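Local coordinates for twitching motility pilus retraction protein (Geobacter sulfurreducens PCA, PDB 5ZFQ) that acts as a retraction ATPase motor of the type IV pilus, probably using ATP hydrolysis to drive withdrawal of the pilus filament, at residues P223-L231 against L243-L254; V140-P148 against I169-R177. All coordinates share one frame; numbering follows the deposited sequence.

From the N terminus, interaction 2 comes first: 140-148, most of helix 139-144 and the turn beyond it, meets 169-177, the last turns of helix 162-176 and R177 just past it. It thereby closes a loop of 20 residues that contains strand 150-155 and a probable P-loop that runs into the start of the helix. Interaction 1 opens later, pairing strand 225-230 with 249-254 around the 11 residues that hold most of helix 234-245. The two loops follow in series, neither nested nor crossed. Their centres lie about 14 Å apart, and they touch where L227 and L251 pack on I170 and L249 packs on K147 and P148. Together they tie the parallel strands of a mixed sheet to helix 162-176 and the turn after helix 139-144.

Interaction 1: P223-L231 against L243-L254; sequences PDVVLVGEL and LAETGHLCLATL
The imidazole of H248 presents an edge to P223, with CD2 3.2 Å from P223 O. L243 O, T246 OG1 and a water that also bonds P223 O lie around the same ring plane. L243 CD2 lies 3.8 Å above one face, offset toward the rim. H248 ND1 donates to L243 O at 2.9 Å, on a lone pair in the carbonyl plane, and to T246 OG1; these bonds fix the ring's rotation. D224 OD2 pairs with H180 N and with R55 of the second subunit, while a water bridges OD1 to G247 O. Beyond H248, strands 225-230 and 249-254 run parallel, 7° apart, as the two strands of a beta-alpha-beta crossover through helix 234-245. V226 N bonds L249 O at 2.9 Å, and V228 N bonds L251 O at 2.8 Å. L243 covers the V226 side, its CD2 3.8 Å from V226 CG2, with the two side chains at about a right angle. On the other face, with CG anti to the backbone N (chi1 167°), L227 brings CD1 to 3.8 Å from L251 CB. A beta bulge between L227 and E230 shifts the register by one. Past it, T253 N reaches G229 O at 3.1 Å from 62° above the carbonyl plane, while T253 OG1 bonds V154 O.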
# COMPACT_ATOMS: atom_id res chain seq x y z
N PRO A 223 -5.38 -31.33 17.20
CA PRO A 223 -4.52 -31.18 18.37
C PRO A 223 -5.37 -31.09 19.63
O PRO A 223 -6.58 -30.85 19.53
CB PRO A 223 -3.80 -29.86 18.09
CG PRO A 223 -4.90 -29.04 17.40
CD PRO A 223 -5.74 -30.03 16.61
N ASP A 224 -4.77 -31.28 20.79
CA ASP A 224 -5.47 -31.01 22.03
C ASP A 224 -4.80 -29.87 22.71
O ASP A 224 -5.45 -29.05 23.36
CB ASP A 224 -5.47 -32.23 22.94
CG ASP A 224 -6.15 -33.40 22.32
OD1 ASP A 224 -7.40 -33.37 22.15
OD2 ASP A 224 -5.43 -34.36 21.98
N VAL A 225 -3.48 -29.84 22.57
CA VAL A 225 -2.61 -28.84 23.18
C VAL A 225 -1.79 -28.21 22.07
O VAL A 225 -1.21 -28.94 21.25
CB VAL A 225 -1.70 -29.49 24.24
CG1 VAL A 225 -0.68 -28.50 24.81
CG2 VAL A 225 -2.56 -30.08 25.33
N VAL A 226 -1.76 -26.88 22.03
CA VAL A 226 -1.04 -26.15 20.97
C VAL A 226 -0.17 -25.04 21.53
O VAL A 226 -0.68 -24.11 22.16
CB VAL A 226 -1.99 -25.48 19.94
CG1 VAL A 226 -1.17 -24.80 18.83
CG2 VAL A 226 -3.00 -26.44 19.40
N LEU A 227 1.13 -25.12 21.29
CA LEU A 227 2.02 -24.01 21.62
C LEU A 227 2.14 -23.13 20.38
O LEU A 227 2.69 -23.53 19.35
CB LEU A 227 3.38 -24.50 22.08
CG LEU A 227 4.49 -23.44 22.16
CD1 LEU A 227 4.10 -22.29 23.08
CD2 LEU A 227 5.81 -24.07 22.61
N VAL A 228 1.60 -21.92 20.50
CA VAL A 228 1.38 -21.05 19.35
C VAL A 228 2.53 -20.07 19.13
O VAL A 228 2.65 -19.48 18.05
CB VAL A 228 0.02 -20.31 19.51
CG1 VAL A 228 0.06 -18.88 19.02
CG2 VAL A 228 -1.08 -21.09 18.80
N GLY A 229 3.35 -19.84 20.14
CA GLY A 229 4.44 -18.91 19.96
C GLY A 229 3.94 -17.50 20.13
O GLY A 229 2.88 -17.29 20.65
N GLU A 230 4.70 -16.53 19.67
CA GLU A 230 4.34 -15.13 19.83
C GLU A 230 3.10 -14.69 19.15
O GLU A 230 2.87 -14.99 18.02
CB GLU A 230 5.47 -14.22 19.35
CG GLU A 230 5.28 -12.73 19.67
CD GLU A 230 6.56 -11.90 19.60
OE1 GLU A 230 7.02 -11.57 18.49
OE2 GLU A 230 7.13 -11.55 20.64
N LEU A 231 2.30 -13.93 19.87
CA LEU A 231 1.11 -13.39 19.32
C LEU A 231 1.47 -12.14 18.52
O LEU A 231 1.16 -11.04 18.92
CB LEU A 231 0.13 -13.07 20.43
CG LEU A 231 -0.36 -14.23 21.28
CD1 LEU A 231 -1.52 -13.84 22.14
CD2 LEU A 231 -0.72 -15.43 20.46
N LEU A 243 -8.69 -21.63 19.50
CA LEU A 243 -8.29 -22.89 20.11
C LEU A 243 -8.78 -22.94 21.57
O LEU A 243 -9.40 -23.93 22.00
CB LEU A 243 -6.76 -23.06 20.01
CG LEU A 243 -6.22 -23.45 18.63
CD1 LEU A 243 -4.80 -23.03 18.43
CD2 LEU A 243 -6.32 -24.94 18.43
N ALA A 244 -8.57 -21.84 22.28
CA ALA A 244 -8.88 -21.75 23.70
C ALA A 244 -10.39 -21.79 23.97
O ALA A 244 -10.82 -22.37 24.96
CB ALA A 244 -8.27 -20.47 24.30
N GLU A 245 -11.17 -21.17 23.09
CA GLU A 245 -12.64 -21.19 23.19
C GLU A 245 -13.27 -22.56 22.94
O GLU A 245 -14.39 -22.81 23.40
CB GLU A 245 -13.27 -20.21 22.19
CG GLU A 245 -13.67 -18.86 22.74
CD GLU A 245 -14.39 -18.02 21.69
OE1 GLU A 245 -13.71 -17.56 20.74
OE2 GLU A 245 -15.64 -17.84 21.79
N THR A 246 -12.57 -23.41 22.21
CA THR A 246 -13.15 -24.65 21.73
C THR A 246 -12.53 -25.89 22.36
O THR A 246 -12.41 -26.95 21.72
CB THR A 246 -13.05 -24.74 20.20
OG1 THR A 246 -11.68 -24.55 19.79
CG2 THR A 246 -13.94 -23.69 19.55
N GLY A 247 -12.14 -25.78 23.62
CA GLY A 247 -11.74 -26.94 24.39
C GLY A 247 -10.30 -27.37 24.24
O GLY A 247 -9.91 -28.43 24.74
N HIS A 248 -9.50 -26.56 23.56
CA HIS A 248 -8.08 -26.85 23.50
C HIS A 248 -7.37 -26.14 24.63
O HIS A 248 -7.94 -25.25 25.28
CB HIS A 248 -7.50 -26.42 22.17
CG HIS A 248 -8.22 -27.01 21.00
ND1 HIS A 248 -9.38 -26.46 20.49
CD2 HIS A 248 -7.98 -28.12 20.26
CE1 HIS A 248 -9.81 -27.20 19.48
NE2 HIS A 248 -8.98 -28.21 19.33
N LEU A 249 -6.15 -26.58 24.90
CA LEU A 249 -5.28 -25.80 25.74
C LEU A 249 -4.28 -25.08 24.83
O LEU A 249 -3.50 -25.72 24.09
CB LEU A 249 -4.57 -26.67 26.78
CG LEU A 249 -3.62 -25.92 27.72
CD1 LEU A 249 -4.36 -24.99 28.69
CD2 LEU A 249 -2.72 -26.87 28.50
N CYS A 250 -4.31 -23.75 24.87
CA CYS A 250 -3.40 -22.97 24.04
C CYS A 250 -2.29 -22.32 24.88
O CYS A 250 -2.57 -21.52 25.78
CB CYS A 250 -4.17 -21.90 23.27
SG CYS A 250 -3.12 -20.96 22.13
N LEU A 251 -1.05 -22.69 24.59
CA LEU A 251 0.11 -22.04 25.20
C LEU A 251 0.61 -21.00 24.24
O LEU A 251 0.76 -21.28 23.04
CB LEU A 251 1.23 -23.04 25.52
CG LEU A 251 0.79 -24.16 26.46
CD1 LEU A 251 1.85 -25.23 26.61
CD2 LEU A 251 0.34 -23.60 27.83
N ALA A 252 0.88 -19.79 24.73
CA ALA A 252 1.32 -18.73 23.85
C ALA A 252 2.16 -17.68 24.58
O ALA A 252 2.19 -17.63 25.80
CB ALA A 252 0.12 -18.07 23.16
N THR A 253 2.84 -16.90 23.77
CA THR A 253 3.83 -15.93 24.16
C THR A 253 3.56 -14.50 23.68
O THR A 253 3.00 -14.27 22.66
CB THR A 253 5.18 -16.47 23.61
OG1 THR A 253 5.78 -17.31 24.58
CG2 THR A 253 6.17 -15.44 23.23
N LEU A 254 4.01 -13.55 24.46
CA LEU A 254 3.96 -12.14 24.16
C LEU A 254 5.16 -11.47 24.77
O LEU A 254 5.64 -11.89 25.79
CB LEU A 254 2.74 -11.50 24.79
CG LEU A 254 1.56 -11.19 23.91
CD1 LEU A 254 0.70 -10.15 24.56
CD2 LEU A 254 2.09 -10.67 22.61
O HOH W 1 -9.03 -30.69 18.14
O HOH W 2 -9.04 -31.04 23.10

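Interaction 2: V140-P148 against I169-R177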
# COMPACT_ATOMS: atom_id res chain seq x y z
N VAL A 140 2.43 -22.77 41.58
CA VAL A 140 1.26 -22.29 40.86
C VAL A 140 1.43 -22.56 39.38
O VAL A 140 0.45 -22.76 38.66
CB VAL A 140 1.00 -20.78 41.09
CG1 VAL A 140 2.11 -19.92 40.47
CG2 VAL A 140 -0.38 -20.39 40.56
N VAL A 141 2.68 -22.59 38.93
CA VAL A 141 2.94 -22.81 37.51
C VAL A 141 2.59 -24.25 37.21
O VAL A 141 1.95 -24.55 36.21
CB VAL A 141 4.39 -22.54 37.12
CG1 VAL A 141 4.54 -22.66 35.61
CG2 VAL A 141 4.82 -21.16 37.57
N LYS A 142 3.03 -25.14 38.10
CA LYS A 142 2.72 -26.55 37.99
C LYS A 142 1.21 -26.78 37.96
O LYS A 142 0.71 -27.58 37.16
CB LYS A 142 3.37 -27.32 39.14
CG LYS A 142 3.24 -28.80 38.97
CD LYS A 142 4.22 -29.60 39.84
CE LYS A 142 4.58 -28.89 41.12
NZ LYS A 142 6.06 -28.88 41.34
N GLU A 143 0.49 -26.05 38.81
CA GLU A 143 -0.96 -26.12 38.84
C GLU A 143 -1.55 -25.67 37.50
O GLU A 143 -2.53 -26.24 37.02
CB GLU A 143 -1.54 -25.26 39.96
CG GLU A 143 -1.31 -25.81 41.36
CD GLU A 143 -1.87 -24.90 42.46
OE1 GLU A 143 -2.53 -23.88 42.13
OE2 GLU A 143 -1.65 -25.22 43.65
N LEU A 144 -0.94 -24.65 36.91
CA LEU A 144 -1.41 -24.12 35.63
C LEU A 144 -1.20 -25.13 34.51
O LEU A 144 -1.96 -25.15 33.54
CB LEU A 144 -0.70 -22.81 35.29
CG LEU A 144 -1.17 -21.57 36.04
CD1 LEU A 144 -0.31 -20.42 35.63
CD2 LEU A 144 -2.61 -21.28 35.72
N ALA A 145 -0.19 -25.99 34.67
CA ALA A 145 0.15 -27.01 33.69
C ALA A 145 -0.78 -28.20 33.78
O ALA A 145 -0.69 -29.16 33.00
CB ALA A 145 1.60 -27.46 33.87
N GLU A 146 -1.67 -28.15 34.76
CA GLU A 146 -2.65 -29.21 34.92
C GLU A 146 -3.99 -28.75 34.39
O GLU A 146 -4.98 -29.48 34.51
CB GLU A 146 -2.75 -29.63 36.38
CG GLU A 146 -1.60 -30.50 36.83
CD GLU A 146 -1.51 -30.63 38.35
OE1 GLU A 146 -2.43 -30.13 39.04
OE2 GLU A 146 -0.54 -31.24 38.86
N LYS A 147 -4.03 -27.56 33.81
CA LYS A 147 -5.28 -27.04 33.25
C LYS A 147 -5.68 -27.83 32.02
O LYS A 147 -4.84 -28.09 31.15
CB LYS A 147 -5.14 -25.56 32.88
CG LYS A 147 -5.00 -24.62 34.03
CD LYS A 147 -6.30 -24.50 34.80
CE LYS A 147 -6.20 -23.39 35.85
NZ LYS A 147 -7.34 -23.51 36.83
N PRO A 148 -6.96 -28.20 31.94
CA PRO A 148 -7.45 -28.93 30.76
C PRO A 148 -7.71 -28.04 29.55
O PRO A 148 -7.40 -28.45 28.44
CB PRO A 148 -8.74 -29.58 31.27
CG PRO A 148 -9.18 -28.75 32.40
CD PRO A 148 -7.96 -28.14 33.02
N ILE A 169 6.45 -27.05 31.12
CA ILE A 169 5.00 -27.22 31.09
C ILE A 169 4.61 -28.33 30.11
O ILE A 169 3.81 -29.22 30.45
CB ILE A 169 4.29 -25.90 30.70
CG1 ILE A 169 4.31 -24.92 31.88
CG2 ILE A 169 2.87 -26.18 30.26
CD1 ILE A 169 3.94 -23.50 31.52
N ILE A 170 5.17 -28.28 28.91
CA ILE A 170 4.83 -29.26 27.90
C ILE A 170 5.31 -30.64 28.30
O ILE A 170 4.59 -31.64 28.10
CB ILE A 170 5.40 -28.85 26.52
CG1 ILE A 170 4.58 -27.68 25.97
CG2 ILE A 170 5.35 -30.01 25.55
CD1 ILE A 170 5.31 -26.82 24.99
N ASP A 171 6.51 -30.71 28.88
CA ASP A 171 7.05 -31.97 29.36
C ASP A 171 6.10 -32.62 30.37
O ASP A 171 5.85 -33.83 30.32
CB ASP A 171 8.41 -31.77 30.01
CG ASP A 171 9.05 -33.07 30.45
OD1 ASP A 171 9.05 -34.06 29.69
OD2 ASP A 171 9.57 -33.11 31.59
N LYS A 172 5.57 -31.80 31.28
CA LYS A 172 4.66 -32.29 32.30
C LYS A 172 3.37 -32.80 31.66
O LYS A 172 2.83 -33.84 32.07
CB LYS A 172 4.36 -31.20 33.32
CG LYS A 172 3.36 -31.65 34.38
CD LYS A 172 2.93 -30.49 35.29
CE LYS A 172 1.99 -30.97 36.40
NZ LYS A 172 2.63 -31.94 37.36
N ILE A 173 2.89 -32.08 30.65
CA ILE A 173 1.68 -32.44 29.94
C ILE A 173 1.87 -33.76 29.21
O ILE A 173 1.04 -34.66 29.30
CB ILE A 173 1.28 -31.35 28.95
CG1 ILE A 173 0.82 -30.11 29.70
CG2 ILE A 173 0.19 -31.84 27.99
CD1 ILE A 173 0.59 -28.92 28.80
N ASN A 174 2.97 -33.83 28.47
CA ASN A 174 3.38 -35.01 27.73
C ASN A 174 3.53 -36.25 28.61
O ASN A 174 3.34 -37.40 28.15
CB ASN A 174 4.70 -34.69 27.02
CG ASN A 174 5.19 -35.81 26.11
OD1 ASN A 174 4.43 -36.67 25.68
ND2 ASN A 174 6.48 -35.80 25.84
N THR A 175 3.89 -36.02 29.88
CA THR A 175 4.07 -37.09 30.85
C THR A 175 2.72 -37.57 31.41
O THR A 175 2.51 -38.77 31.63
CB THR A 175 4.98 -36.64 32.04
OG1 THR A 175 6.29 -36.29 31.57
CG2 THR A 175 5.12 -37.75 33.08
N GLU A 176 1.80 -36.63 31.62
CA GLU A 176 0.58 -36.93 32.35
C GLU A 176 -0.65 -37.19 31.48
O GLU A 176 -1.50 -37.97 31.86
CB GLU A 176 0.27 -35.79 33.33
CG GLU A 176 1.28 -35.63 34.45
CD GLU A 176 0.96 -34.46 35.37
OE1 GLU A 176 -0.11 -33.81 35.21
OE2 GLU A 176 1.80 -34.18 36.25
N ARG A 177 -0.75 -36.55 30.31
CA ARG A 177 -1.97 -36.66 29.51
C ARG A 177 -1.87 -37.64 28.34
O ARG A 177 -0.80 -38.11 28.00
CB ARG A 177 -2.37 -35.28 28.97
CG ARG A 177 -2.62 -34.27 30.06
CD ARG A 177 -3.05 -32.91 29.55
NE ARG A 177 -2.73 -31.89 30.55
CZ ARG A 177 -3.23 -30.66 30.57
NH1 ARG A 177 -4.09 -30.26 29.64
NH2 ARG A 177 -2.88 -29.82 31.53
O HOH W 3 -5.92 -31.28 27.11
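The type I beta turn from L144 to K147, which ends helix 139-144, is held by R177, the first residue beyond helix 162-176, the helix that begins in the probable P-loop. In R177, CG is anti to the carbonyl carbon (chi1 -59°) and the chain is extended from there to NE, which carries the guanidinium across to the turn; it grips K147 O end-on, through NH1 and NH2. Both donate to K147 O, at 2.7 Å from NH1 to K147 O and 2.6 Å from NH2 to K147 O, approaching from the same face of the carbonyl plane; the NH2 donor stands 53° out of it. NH2 also makes a weak bond to A145 O. An alanine in place of R177 would remove all these donors and would probably leave the K147 and A145 carbonyls without this partner and the turn less firmly held to the helix.

Within the turn, A145 points its methyl at helix 162-176, where CB lies 3.6 Å from K172 CD and 4.0 Å from I169 CG2. The chain of K172 crosses that of K142 at about a right angle, with K172 CE 3.6 Å from K142 CG, while K142 NZ turns to E133. A bend at chi4 (63°) carries K172 NZ to E176 OE2, which it meets at 2.6 Å on the syn side. E146 OE2 completes the network in a looser salt bridge, 3.6 Å from K172 NZ. With K172 between them, the repulsion expected between the E146 and E176 carboxylates is probably offset, and the partly buried seam is closed by an ammonium shared between two carboxylates and by a guanidinium hydrogen-bonded to backbone carbonyls.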